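Local coordinates for cytoplasmic protein (Cryptococcus neoformans var. grubii serotype A, PDB 7LPO) that probably hydrolyses steryl beta-glucosides, releasing the sterol from its glucose, as a sterylglucosidase of glycoside hydrolase family 5, at residues L88-A93 and P652-D657; D281-P286 and S379-P384; G302-M307 and G372-A377; A661-C666 and F713-A718. One frame throughout, in Å; residues are numbered along the deposited sequence.

Contact 1. Residues L88-A93 and P652-D657; sequences LARLKA and PTLILD
R90 illustrates how one long side chain can tie together two helices that cross almost at right angles. Its CB packs on L654 CD1, 3.9 Å away, and the next two carbons slide along the carbonyl of the same leucine, with CG only 3.3 Å from L654 O. A bend at chi3 (-66°) then turns the chain so that NE reaches that oxygen: the R90 NE to L654 O hydrogen bond is 2.9 Å long, somewhat bent, and in the carbonyl plane, although the acceptor is tilted slightly from the guanidinium plane. L654 CD1 lies over one face of the guanidinium, while R90 NH2 donates to a water 2.9 Å away, which in turn sits beside the carbonyl oxygens of T653 and D657. R90 NH1 turns outside the pair to the hydroxyl of Y573, so each nitrogen has its own partner and the flat group is fixed in rotation. Beside this polar arm the contact is apolar. L654 CD2 reaches A93 CB at 4.0 Å, and I655 CG2 touches the same A93 CB at 3.5 Å. The axes of the two short helical segments approach to 9.1 Å, with a crossing angle of -86°. Helix 83-93 lies in sequence between strands 35-43 and 98-104, which pair in parallel, consistent with an outer helix of a TIM barrel against which the short helix 652-656 packs crosswise.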
loop_
_atom_site.group_PDB
_atom_site.type_symbol
_atom_site.label_atom_id
_atom_site.label_comp_id
_atom_site.label_asym_id
_atom_site.label_seq_id
_atom_site.Cartn_x
_atom_site.Cartn_y
_atom_site.Cartn_z
ATOM N N LEU A 88 7.402 -4.646 18.279
ATOM C CA LEU A 88 8.068 -5.634 17.438
ATOM C C LEU A 88 7.943 -7.028 18.040
ATOM O O LEU A 88 7.766 -8.011 17.315
ATOM C CB LEU A 88 9.536 -5.257 17.234
ATOM C CG LEU A 88 9.774 -3.950 16.472
ATOM C CD1 LEU A 88 11.237 -3.500 16.546
ATOM C CD2 LEU A 88 9.364 -4.077 15.010
ATOM N N ALA A 89 8.024 -7.135 19.366
ATOM C CA ALA A 89 7.827 -8.427 20.010
ATOM C C ALA A 89 6.456 -8.987 19.674
ATOM O O ALA A 89 6.318 -10.174 19.358
ATOM C CB ALA A 89 7.988 -8.293 21.524
ATOM N N ARG A 90 5.429 -8.141 19.742
ATOM C CA ARG A 90 4.081 -8.586 19.424
ATOM C C ARG A 90 4.012 -9.092 17.991
ATOM O O ARG A 90 3.495 -10.182 17.727
ATOM C CB ARG A 90 3.099 -7.439 19.651
ATOM C CG ARG A 90 1.628 -7.815 19.501
ATOM C CD ARG A 90 0.718 -6.630 19.893
ATOM N NE ARG A 90 0.821 -6.290 21.315
ATOM C CZ ARG A 90 1.333 -5.159 21.793
ATOM N NH1 ARG A 90 1.802 -4.219 20.976
ATOM N NH2 ARG A 90 1.364 -4.962 23.100
ATOM N N LEU A 91 4.544 -8.317 17.050
ATOM C CA LEU A 91 4.493 -8.727 15.653
ATOM C C LEU A 91 5.237 -10.041 15.442
ATOM O O LEU A 91 4.764 -10.925 14.719
ATOM C CB LEU A 91 5.073 -7.627 14.770
ATOM C CG LEU A 91 4.341 -6.290 14.812
ATOM C CD1 LEU A 91 5.073 -5.213 14.015
ATOM C CD2 LEU A 91 2.910 -6.447 14.288
ATOM N N LYS A 92 6.395 -10.201 16.086
ATOM C CA LYS A 92 7.139 -11.448 15.929
ATOM C C LYS A 92 6.396 -12.620 16.561
ATOM O O LYS A 92 6.351 -13.718 15.989
ATOM C CB LYS A 92 8.536 -11.313 16.539
ATOM C CG LYS A 92 9.565 -12.254 15.914
ATOM C CD LYS A 92 10.010 -11.725 14.556
ATOM C CE LYS A 92 11.007 -12.651 13.876
ATOM N NZ LYS A 92 10.390 -13.403 12.745
ATOM N N ALA A 93 5.799 -12.406 17.736
ATOM C CA ALA A 93 5.049 -13.461 18.410
ATOM C C ALA A 93 3.827 -13.899 17.609
ATOM O O ALA A 93 3.355 -15.028 17.786
ATOM C CB ALA A 93 4.624 -12.990 19.806
ATOM N N PRO A 652 0.239 -14.327 27.503
ATOM C CA PRO A 652 -0.802 -14.195 26.467
ATOM C C PRO A 652 -1.215 -12.752 26.233
ATOM O O PRO A 652 -1.709 -12.426 25.146
ATOM C CB PRO A 652 -1.976 -15.030 27.003
ATOM C CG PRO A 652 -1.509 -15.704 28.237
ATOM C CD PRO A 652 -0.108 -15.294 28.560
ATOM N N THR A 653 -1.025 -11.875 27.220
ATOM C CA THR A 653 -1.410 -10.477 27.063
ATOM C C THR A 653 -0.690 -9.812 25.898
ATOM O O THR A 653 -1.251 -8.917 25.257
ATOM C CB THR A 653 -1.126 -9.719 28.359
ATOM O OG1 THR A 653 -2.007 -10.199 29.380
ATOM C CG2 THR A 653 -1.333 -8.222 28.183
ATOM N N LEU A 654 0.550 -10.216 25.617
ATOM C CA LEU A 654 1.275 -9.647 24.486
ATOM C C LEU A 654 0.536 -9.892 23.174
ATOM O O LEU A 654 0.396 -8.984 22.344
ATOM C CB LEU A 654 2.682 -10.237 24.416
ATOM C CG LEU A 654 3.528 -9.801 23.221
ATOM C CD1 LEU A 654 3.920 -8.337 23.339
ATOM C CD2 LEU A 654 4.767 -10.685 23.109
ATOM N N ILE A 655 0.065 -11.121 22.962
ATOM C CA ILE A 655 -0.521 -11.470 21.670
ATOM C C ILE A 655 -2.027 -11.272 21.613
ATOM O O ILE A 655 -2.621 -11.430 20.536
ATOM C CB ILE A 655 -0.188 -12.928 21.295
ATOM C CG1 ILE A 655 -0.605 -13.896 22.410
ATOM C CG2 ILE A 655 1.309 -13.078 21.008
ATOM C CD1 ILE A 655 -0.330 -15.341 22.092
ATOM N N LEU A 656 -2.662 -10.918 22.711
ATOM C CA LEU A 656 -4.109 -10.749 22.719
ATOM C C LEU A 656 -4.559 -9.346 23.077
ATOM O O LEU A 656 -5.497 -8.829 22.462
ATOM C CB LEU A 656 -4.760 -11.728 23.710
ATOM C CG LEU A 656 -4.569 -13.223 23.484
ATOM C CD1 LEU A 656 -5.245 -13.997 24.613
ATOM C CD2 LEU A 656 -5.118 -13.623 22.129
ATOM N N ASP A 657 -3.950 -8.724 24.077
ATOM C CA ASP A 657 -4.488 -7.486 24.628
ATOM C C ASP A 657 -4.236 -6.321 23.676
ATOM O O ASP A 657 -3.088 -6.050 23.309
ATOM C CB ASP A 657 -3.865 -7.213 25.989
ATOM C CG ASP A 657 -4.603 -6.156 26.765
ATOM O OD1 ASP A 657 -5.846 -6.197 26.779
ATOM O OD2 ASP A 657 -3.937 -5.292 27.360
HETATM O O HOH W 1 -0.385 -6.633 24.624
#

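Contact 2. Residues D281-P286 and S379-P384; sequences DLAVIP and STLLRP
In both D281 and L381, chi1 of -171° sets CG trans to the backbone N, and these two torsions aim the carboxylate at P384 and the leucine fork at the opposing turn. D281 OD1 comes to 3.6 Å from P384 CB, and the same oxygen accepts from A283 N at 3.1 Å; the donor arrives from above the carboxylate plane, 52° out of it. This is an Asx turn, built into a type I beta turn from D281 to V284. Both loops lie, along the chain, between strands 263-267 and 424-427, parallel neighbours of the family's TIM-barrel core, and segment 379-384 carries the second strand of the small, weakly bonded hairpin formed by 374-375 and 380-381. One backbone bond joins segments 281-286 and 379-384: L282 N gives its hydrogen to P384 O at 3.1 Å, with the donor tilted from the carbonyl plane. The L282 side chain bends over that acceptor, its CG 3.5 Å from P384 O, and CD1 continues to R383 O. L381 divides its branches, CD1 meeting L282 CB at 4.0 Å and CD2 resting on A283 CB at 3.8 Å. L282 also packs on V373 and F387.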
loop_
_atom_site.group_PDB
_atom_site.type_symbol
_atom_site.label_atom_id
_atom_site.label_comp_id
_atom_site.label_asym_id
_atom_site.label_seq_id
_atom_site.Cartn_x
_atom_site.Cartn_y
_atom_site.Cartn_z
ATOM N N ASP A 281 -12.138 11.416 -23.078
ATOM C CA ASP A 281 -13.090 12.493 -23.328
ATOM C C ASP A 281 -13.178 13.327 -22.056
ATOM O O ASP A 281 -13.738 12.877 -21.051
ATOM C CB ASP A 281 -14.445 11.918 -23.724
ATOM C CG ASP A 281 -15.418 12.974 -24.201
ATOM O OD1 ASP A 281 -15.110 14.175 -24.077
ATOM O OD2 ASP A 281 -16.500 12.593 -24.703
ATOM N N LEU A 282 -12.624 14.532 -22.101
ATOM C CA LEU A 282 -12.582 15.381 -20.922
ATOM C C LEU A 282 -13.953 15.902 -20.510
ATOM O O LEU A 282 -14.063 16.548 -19.460
ATOM C CB LEU A 282 -11.637 16.551 -21.184
ATOM C CG LEU A 282 -10.159 16.162 -21.277
ATOM C CD1 LEU A 282 -9.365 17.249 -21.964
ATOM C CD2 LEU A 282 -9.602 15.879 -19.897
ATOM N N ALA A 283 -14.992 15.643 -21.293
ATOM C CA ALA A 283 -16.321 16.139 -20.967
ATOM C C ALA A 283 -17.120 15.172 -20.105
ATOM O O ALA A 283 -18.237 15.502 -19.698
ATOM C CB ALA A 283 -17.097 16.440 -22.252
ATOM N N VAL A 284 -16.589 13.996 -19.802
ATOM C CA VAL A 284 -17.346 12.997 -19.066
ATOM C C VAL A 284 -16.442 12.249 -18.100
ATOM O O VAL A 284 -15.229 12.153 -18.297
ATOM C CB VAL A 284 -18.032 12.000 -20.027
ATOM C CG1 VAL A 284 -19.015 12.714 -20.937
ATOM C CG2 VAL A 284 -16.986 11.270 -20.857
ATOM N N ILE A 285 -17.052 11.725 -17.042
ATOM C CA ILE A 285 -16.438 10.705 -16.201
ATOM C C ILE A 285 -16.847 9.344 -16.759
ATOM O O ILE A 285 -18.051 9.067 -16.851
ATOM C CB ILE A 285 -16.879 10.843 -14.740
ATOM C CG1 ILE A 285 -16.196 12.045 -14.082
ATOM C CG2 ILE A 285 -16.561 9.558 -13.972
ATOM C CD1 ILE A 285 -16.875 12.514 -12.826
ATOM N N PRO A 286 -15.907 8.478 -17.118
ATOM C CA PRO A 286 -16.295 7.190 -17.702
ATOM C C PRO A 286 -16.979 6.294 -16.684
ATOM O O PRO A 286 -16.657 6.306 -15.493
ATOM C CB PRO A 286 -14.965 6.591 -18.169
ATOM C CG PRO A 286 -13.919 7.247 -17.324
ATOM C CD PRO A 286 -14.448 8.613 -16.949
ATOM N N SER A 379 -15.677 28.751 -22.466
ATOM C CA SER A 379 -15.768 27.473 -21.755
ATOM C C SER A 379 -15.875 26.291 -22.711
ATOM O O SER A 379 -16.380 25.222 -22.340
ATOM C CB SER A 379 -16.945 27.461 -20.774
ATOM O OG SER A 379 -16.870 28.561 -19.882
ATOM N N THR A 380 -15.396 26.456 -23.938
ATOM C CA THR A 380 -15.503 25.418 -24.949
ATOM C C THR A 380 -14.332 24.454 -24.825
ATOM O O THR A 380 -13.171 24.874 -24.774
ATOM C CB THR A 380 -15.540 26.030 -26.350
ATOM O OG1 THR A 380 -16.641 26.941 -26.441
ATOM C CG2 THR A 380 -15.702 24.947 -27.398
ATOM N N LEU A 381 -14.649 23.163 -24.745
ATOM C CA LEU A 381 -13.645 22.110 -24.801
ATOM C C LEU A 381 -13.132 22.021 -26.228
ATOM O O LEU A 381 -13.888 21.681 -27.143
ATOM C CB LEU A 381 -14.252 20.784 -24.358
ATOM C CG LEU A 381 -13.323 19.597 -24.149
ATOM C CD1 LEU A 381 -12.221 19.920 -23.170
ATOM C CD2 LEU A 381 -14.166 18.396 -23.679
ATOM N N LEU A 382 -11.860 22.351 -26.430
ATOM C CA LEU A 382 -11.299 22.398 -27.774
ATOM C C LEU A 382 -10.651 21.086 -28.195
ATOM O O LEU A 382 -10.653 20.760 -29.390
ATOM C CB LEU A 382 -10.260 23.514 -27.872
ATOM C CG LEU A 382 -10.747 24.950 -27.715
ATOM C CD1 LEU A 382 -9.554 25.891 -27.800
ATOM C CD2 LEU A 382 -11.780 25.319 -28.765
ATOM N N ARG A 383 -10.097 20.325 -27.251
ATOM C CA ARG A 383 -9.399 19.072 -27.551
ATOM C C ARG A 383 -9.827 18.027 -26.531
ATOM O O ARG A 383 -9.063 17.643 -25.639
ATOM C CB ARG A 383 -7.883 19.281 -27.550
ATOM C CG ARG A 383 -7.398 20.321 -28.579
ATOM C CD ARG A 383 -5.857 20.444 -28.612
ATOM N NE ARG A 383 -5.226 19.243 -29.160
ATOM C CZ ARG A 383 -3.926 19.123 -29.431
ATOM N NH1 ARG A 383 -3.095 20.135 -29.218
ATOM N NH2 ARG A 383 -3.452 17.983 -29.921
ATOM N N PRO A 384 -11.053 17.528 -26.651
ATOM C CA PRO A 384 -11.544 16.563 -25.648
ATOM C C PRO A 384 -10.662 15.327 -25.491
ATOM O O PRO A 384 -10.618 14.743 -24.400
ATOM C CB PRO A 384 -12.945 16.182 -26.159
ATOM C CG PRO A 384 -13.287 17.197 -27.234
ATOM C CD PRO A 384 -11.995 17.751 -27.764
#

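Contact 3. Residues G302-M307 and G372-A377; sequences GMRLGM and GVWEIA
R304 divides its roles: its NH2 makes a hydrogen bond to S379 O, in the bend between the two hairpin strands, while its aliphatic part lies against W374, with R304 CG 3.9 Å from W374 CZ3. The extended chain carries the guanidinium past the indole, whose plane it meets nearly upright, at 79°. The indole is the centre of the contact. With chi1 at 65°, W374 CG sits between the backbone N and the carbonyl carbon, and the ring is thrust at helix 299-306. M303 runs past it in the opposite direction; its SD is 4.2 Å from the centroid of the five-membered ring, in an oblique approach 40° off the normal, and M303 CB lies 3.8 Å from W374 CZ2. M307 comes instead to the edge of the ring, CG standing 3.9 Å from W374 CZ2. Bends at chi2 and chi3 then turn its methyl to I376, giving a CE to CD1 contact of 3.9 Å. I376 CG1, two positions on in the tryptophan's own segment, lies over one face of the indole. The arrangement is a Met-aromatic contact packing a helix end on the tryptophan of a weakly bonded, two-stranded antiparallel hairpin.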
loop_
_atom_site.group_PDB
_atom_site.type_symbol
_atom_site.label_atom_id
_atom_site.label_comp_id
_atom_site.label_asym_id
_atom_site.label_seq_id
_atom_site.Cartn_x
_atom_site.Cartn_y
_atom_site.Cartn_z
ATOM N N GLY A 302 -14.063 20.484 -13.667
ATOM C CA GLY A 302 -13.082 20.812 -12.646
ATOM C C GLY A 302 -12.163 21.946 -13.061
ATOM O O GLY A 302 -11.774 22.773 -12.232
ATOM N N MET A 303 -11.803 21.993 -14.348
ATOM C CA MET A 303 -11.014 23.101 -14.872
ATOM C C MET A 303 -11.783 24.416 -14.786
ATOM O O MET A 303 -11.218 25.447 -14.405
ATOM C CB MET A 303 -10.610 22.811 -16.318
ATOM C CG MET A 303 -9.599 21.673 -16.474
ATOM S SD MET A 303 -9.360 21.173 -18.198
ATOM C CE MET A 303 -8.319 19.727 -17.987
ATOM N N ARG A 304 -13.067 24.408 -15.150
ATOM C CA ARG A 304 -13.874 25.614 -14.991
ATOM C C ARG A 304 -13.940 26.031 -13.533
ATOM O O ARG A 304 -13.852 27.223 -13.212
ATOM C CB ARG A 304 -15.284 25.395 -15.527
ATOM C CG ARG A 304 -15.369 25.238 -17.036
ATOM C CD ARG A 304 -16.695 24.609 -17.400
ATOM N NE ARG A 304 -16.819 24.333 -18.827
ATOM C CZ ARG A 304 -17.642 23.423 -19.339
ATOM N NH1 ARG A 304 -18.405 22.695 -18.532
ATOM N NH2 ARG A 304 -17.694 23.241 -20.654
ATOM N N LEU A 305 -14.109 25.060 -12.634
ATOM C CA LEU A 305 -14.087 25.365 -11.209
ATOM C C LEU A 305 -12.743 25.954 -10.799
ATOM O O LEU A 305 -12.679 26.879 -9.986
ATOM C CB LEU A 305 -14.385 24.093 -10.406
ATOM C CG LEU A 305 -15.831 23.589 -10.426
ATOM C CD1 LEU A 305 -15.924 22.195 -9.781
ATOM C CD2 LEU A 305 -16.749 24.545 -9.713
ATOM N N GLY A 306 -11.652 25.403 -11.328
ATOM C CA GLY A 306 -10.334 25.915 -11.004
ATOM C C GLY A 306 -10.082 27.319 -11.510
ATOM O O GLY A 306 -9.111 27.953 -11.083
ATOM N N MET A 307 -10.911 27.804 -12.435
ATOM C CA MET A 307 -10.907 29.197 -12.855
ATOM C C MET A 307 -11.976 30.011 -12.128
ATOM O O MET A 307 -12.275 31.137 -12.534
ATOM C CB MET A 307 -11.103 29.292 -14.370
ATOM C CG MET A 307 -9.858 28.965 -15.186
ATOM S SD MET A 307 -8.419 30.013 -14.793
ATOM C CE MET A 307 -9.066 31.632 -15.198
ATOM N N GLY A 372 -4.098 24.972 -24.850
ATOM C CA GLY A 372 -5.101 24.838 -25.885
ATOM C C GLY A 372 -6.130 23.752 -25.665
ATOM O O GLY A 372 -6.857 23.418 -26.607
ATOM N N VAL A 373 -6.221 23.189 -24.458
ATOM C CA VAL A 373 -7.216 22.152 -24.206
ATOM C C VAL A 373 -8.619 22.742 -24.228
ATOM O O VAL A 373 -9.555 22.118 -24.743
ATOM C CB VAL A 373 -6.920 21.442 -22.872
ATOM C CG1 VAL A 373 -8.045 20.461 -22.508
ATOM C CG2 VAL A 373 -5.580 20.725 -22.954
ATOM N N TRP A 374 -8.801 23.931 -23.653
ATOM C CA TRP A 374 -10.108 24.570 -23.652
ATOM C C TRP A 374 -9.943 26.079 -23.700
ATOM O O TRP A 374 -8.861 26.618 -23.466
ATOM C CB TRP A 374 -10.944 24.149 -22.437
ATOM C CG TRP A 374 -10.439 24.561 -21.092
ATOM C CD1 TRP A 374 -9.298 24.134 -20.477
ATOM C CD2 TRP A 374 -11.079 25.456 -20.167
ATOM N NE1 TRP A 374 -9.185 24.713 -19.235
ATOM C CE2 TRP A 374 -10.267 25.524 -19.019
ATOM C CE3 TRP A 374 -12.261 26.199 -20.198
ATOM C CZ2 TRP A 374 -10.594 26.306 -17.916
ATOM C CZ3 TRP A 374 -12.581 26.981 -19.105
ATOM C CH2 TRP A 374 -11.750 27.031 -17.980
ATOM N N GLU A 375 -11.049 26.754 -23.995
ATOM C CA GLU A 375 -11.092 28.201 -24.153
ATOM C C GLU A 375 -11.856 28.809 -22.986
ATOM O O GLU A 375 -13.056 28.559 -22.834
ATOM C CB GLU A 375 -11.754 28.585 -25.476
ATOM C CG GLU A 375 -11.788 30.084 -25.719
ATOM C CD GLU A 375 -12.389 30.446 -27.062
ATOM O OE1 GLU A 375 -13.221 29.667 -27.575
ATOM O OE2 GLU A 375 -12.028 31.515 -27.603
ATOM N N ILE A 376 -11.169 29.640 -22.197
ATOM C CA ILE A 376 -11.751 30.166 -20.964
ATOM C C ILE A 376 -12.900 31.129 -21.256
ATOM O O ILE A 376 -13.897 31.157 -20.523
ATOM C CB ILE A 376 -10.659 30.841 -20.111
ATOM C CG1 ILE A 376 -9.780 29.780 -19.440
ATOM C CG2 ILE A 376 -11.287 31.760 -19.076
ATOM C CD1 ILE A 376 -8.492 30.324 -18.871
ATOM N N ALA A 377 -12.780 31.943 -22.307
ATOM C CA ALA A 377 -13.803 32.956 -22.564
ATOM C C ALA A 377 -15.159 32.316 -22.841
ATOM O O ALA A 377 -16.193 32.800 -22.364
ATOM C CB ALA A 377 -13.382 33.852 -23.733
#

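Contact 4. Residues A661-C666 and F713-A718; sequences AVAAFC and FVHYAA
Two single-turn helices, 662-665 and 713-716, meet probably at the junction between the barrel and the C-terminal beta domain, where a histidine of the second binds backbone carbonyls at the end of the first. H715 NE2 points at two carbonyl oxygens, A663 O at 2.8 Å and C666 O at 2.9 Å. Both lie at the ring edge, in its plane, and both bonds are weak, bent to 122° and 121° at the hydrogen, as expected of one N-H shared between two acceptors. Since A663 O belongs to the helix and C666 is the first residue to leave it, the imidazole bridges the helix and the residue at which it ends. H715 has CG anti to its carbonyl carbon (chi1 -68°), which carries the ring across to A663, whose CB touches CE1 at 3.8 Å. V714 CG1 lies over one face of the imidazole, and F682 meets the ring edge-to-face, so its orientation is held by packing as well as by the shared bond. The other branch of V714 serves the apolar side: CG2 touches both C666 SG, 3.9 Å away, and V662 CG2, 4.0 Å away. Helix 662-665 also rests on helix 547-559 through A663 and, on the side turned away, A664. The motif is a bifurcated, three-centred hydrogen bond from a histidine to the C-terminal end of a short helix.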
loop_
_atom_site.group_PDB
_atom_site.type_symbol
_atom_site.label_atom_id
_atom_site.label_comp_id
_atom_site.label_asym_id
_atom_site.label_seq_id
_atom_site.Cartn_x
_atom_site.Cartn_y
_atom_site.Cartn_z
ATOM N N ALA A 661 -9.724 -9.065 16.304
ATOM C CA ALA A 661 -9.875 -10.182 15.372
ATOM C C ALA A 661 -8.549 -10.903 15.146
ATOM O O ALA A 661 -8.238 -11.328 14.033
ATOM C CB ALA A 661 -10.465 -9.715 14.041
ATOM N N VAL A 662 -7.764 -11.036 16.217
ATOM C CA VAL A 662 -6.481 -11.726 16.155
ATOM C C VAL A 662 -6.637 -13.137 15.599
ATOM O O VAL A 662 -5.743 -13.644 14.916
ATOM C CB VAL A 662 -5.834 -11.724 17.560
ATOM C CG1 VAL A 662 -6.573 -12.677 18.500
ATOM C CG2 VAL A 662 -4.370 -12.065 17.475
ATOM N N ALA A 663 -7.765 -13.795 15.867
ATOM C CA ALA A 663 -7.934 -15.159 15.376
ATOM C C ALA A 663 -7.830 -15.231 13.856
ATOM O O ALA A 663 -7.446 -16.270 13.309
ATOM C CB ALA A 663 -9.274 -15.721 15.837
ATOM N N ALA A 664 -8.152 -14.145 13.155
ATOM C CA ALA A 664 -8.149 -14.182 11.698
ATOM C C ALA A 664 -6.806 -13.801 11.091
ATOM O O ALA A 664 -6.428 -14.365 10.058
ATOM C CB ALA A 664 -9.240 -13.262 11.143
ATOM N N PHE A 665 -6.062 -12.869 11.696
ATOM C CA PHE A 665 -4.806 -12.455 11.080
ATOM C C PHE A 665 -3.584 -13.183 11.625
ATOM O O PHE A 665 -2.540 -13.155 10.971
ATOM C CB PHE A 665 -4.607 -10.929 11.176
ATOM C CG PHE A 665 -4.438 -10.370 12.569
ATOM C CD1 PHE A 665 -3.273 -10.568 13.290
ATOM C CD2 PHE A 665 -5.420 -9.558 13.113
ATOM C CE1 PHE A 665 -3.112 -10.005 14.548
ATOM C CE2 PHE A 665 -5.262 -8.980 14.364
ATOM C CZ PHE A 665 -4.105 -9.203 15.085
ATOM N N CYS A 666 -3.688 -13.854 12.766
ATOM C CA CYS A 666 -2.596 -14.660 13.309
ATOM C C CYS A 666 -2.897 -16.119 12.988
ATOM O O CYS A 666 -3.820 -16.706 13.566
ATOM C CB CYS A 666 -2.449 -14.443 14.814
ATOM S SG CYS A 666 -1.060 -15.345 15.534
ATOM N N PHE A 713 0.204 -19.808 19.191
ATOM C CA PHE A 713 -0.461 -19.975 20.477
ATOM C C PHE A 713 -1.899 -19.485 20.426
ATOM O O PHE A 713 -2.764 -20.007 21.137
ATOM C CB PHE A 713 0.275 -19.189 21.574
ATOM C CG PHE A 713 1.607 -19.754 21.959
ATOM C CD1 PHE A 713 1.815 -21.120 22.026
ATOM C CD2 PHE A 713 2.651 -18.908 22.277
ATOM C CE1 PHE A 713 3.044 -21.632 22.396
ATOM C CE2 PHE A 713 3.878 -19.404 22.639
ATOM C CZ PHE A 713 4.077 -20.774 22.700
ATOM N N VAL A 714 -2.156 -18.448 19.626
ATOM C CA VAL A 714 -3.494 -17.874 19.505
ATOM C C VAL A 714 -4.530 -18.947 19.201
ATOM O O VAL A 714 -5.672 -18.873 19.672
ATOM C CB VAL A 714 -3.489 -16.774 18.424
ATOM C CG1 VAL A 714 -4.868 -16.563 17.871
ATOM C CG2 VAL A 714 -2.923 -15.491 18.977
ATOM N N HIS A 715 -4.162 -19.950 18.397
ATOM C CA HIS A 715 -5.083 -21.010 18.017
ATOM C C HIS A 715 -4.792 -22.357 18.661
ATOM O O HIS A 715 -5.706 -23.186 18.757
ATOM C CB HIS A 715 -5.066 -21.223 16.494
ATOM C CG HIS A 715 -5.629 -20.079 15.718
ATOM N ND1 HIS A 715 -6.983 -19.844 15.622
ATOM C CD2 HIS A 715 -5.022 -19.090 15.023
ATOM C CE1 HIS A 715 -7.188 -18.765 14.888
ATOM N NE2 HIS A 715 -6.013 -18.287 14.516
ATOM N N TYR A 716 -3.553 -22.613 19.066
ATOM C CA TYR A 716 -3.116 -23.962 19.395
ATOM C C TYR A 716 -2.556 -24.094 20.808
ATOM O O TYR A 716 -2.112 -25.184 21.184
ATOM C CB TYR A 716 -2.069 -24.422 18.373
ATOM C CG TYR A 716 -2.598 -24.536 16.951
ATOM C CD1 TYR A 716 -3.545 -25.495 16.617
ATOM C CD2 TYR A 716 -2.151 -23.691 15.951
ATOM C CE1 TYR A 716 -4.030 -25.606 15.325
ATOM C CE2 TYR A 716 -2.623 -23.801 14.650
ATOM C CZ TYR A 716 -3.568 -24.757 14.345
ATOM O OH TYR A 716 -4.046 -24.868 13.061
ATOM N N ALA A 717 -2.570 -23.035 21.604
ATOM C CA ALA A 717 -2.065 -23.140 22.962
ATOM C C ALA A 717 -2.957 -24.055 23.800
ATOM O O ALA A 717 -4.159 -24.195 23.553
ATOM C CB ALA A 717 -1.985 -21.758 23.612
ATOM N N ALA A 718 -2.349 -24.690 24.803
ATOM C CA ALA A 718 -3.131 -25.459 25.762
ATOM C C ALA A 718 -4.124 -24.564 26.492
ATOM O O ALA A 718 -5.298 -24.917 26.646
ATOM C CB ALA A 718 -2.205 -26.154 26.760
#

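The four contacts fall into two clusters on opposite sides of the chain's centre, with contacts 1 and 2 about 54 Å apart between centres. Contacts 1 and 4 touch one another: I655 of helix 652-656 also packs on F713 and V714, and L656 on V662, so three short helices and helix 83-93 form one partly buried to buried junction. There backbone carbonyls are gripped by side chains, a guanidinium in one case and an imidazole in the other. Contacts 2 and 3 share the hairpin of strands 374-375 and 380-381 and lie farther from the centre. Contact 2 is a surface pairing held by one main-chain bond and leucine packing; contact 3, being buried, relies on sulfur, aromatic and aliphatic packing.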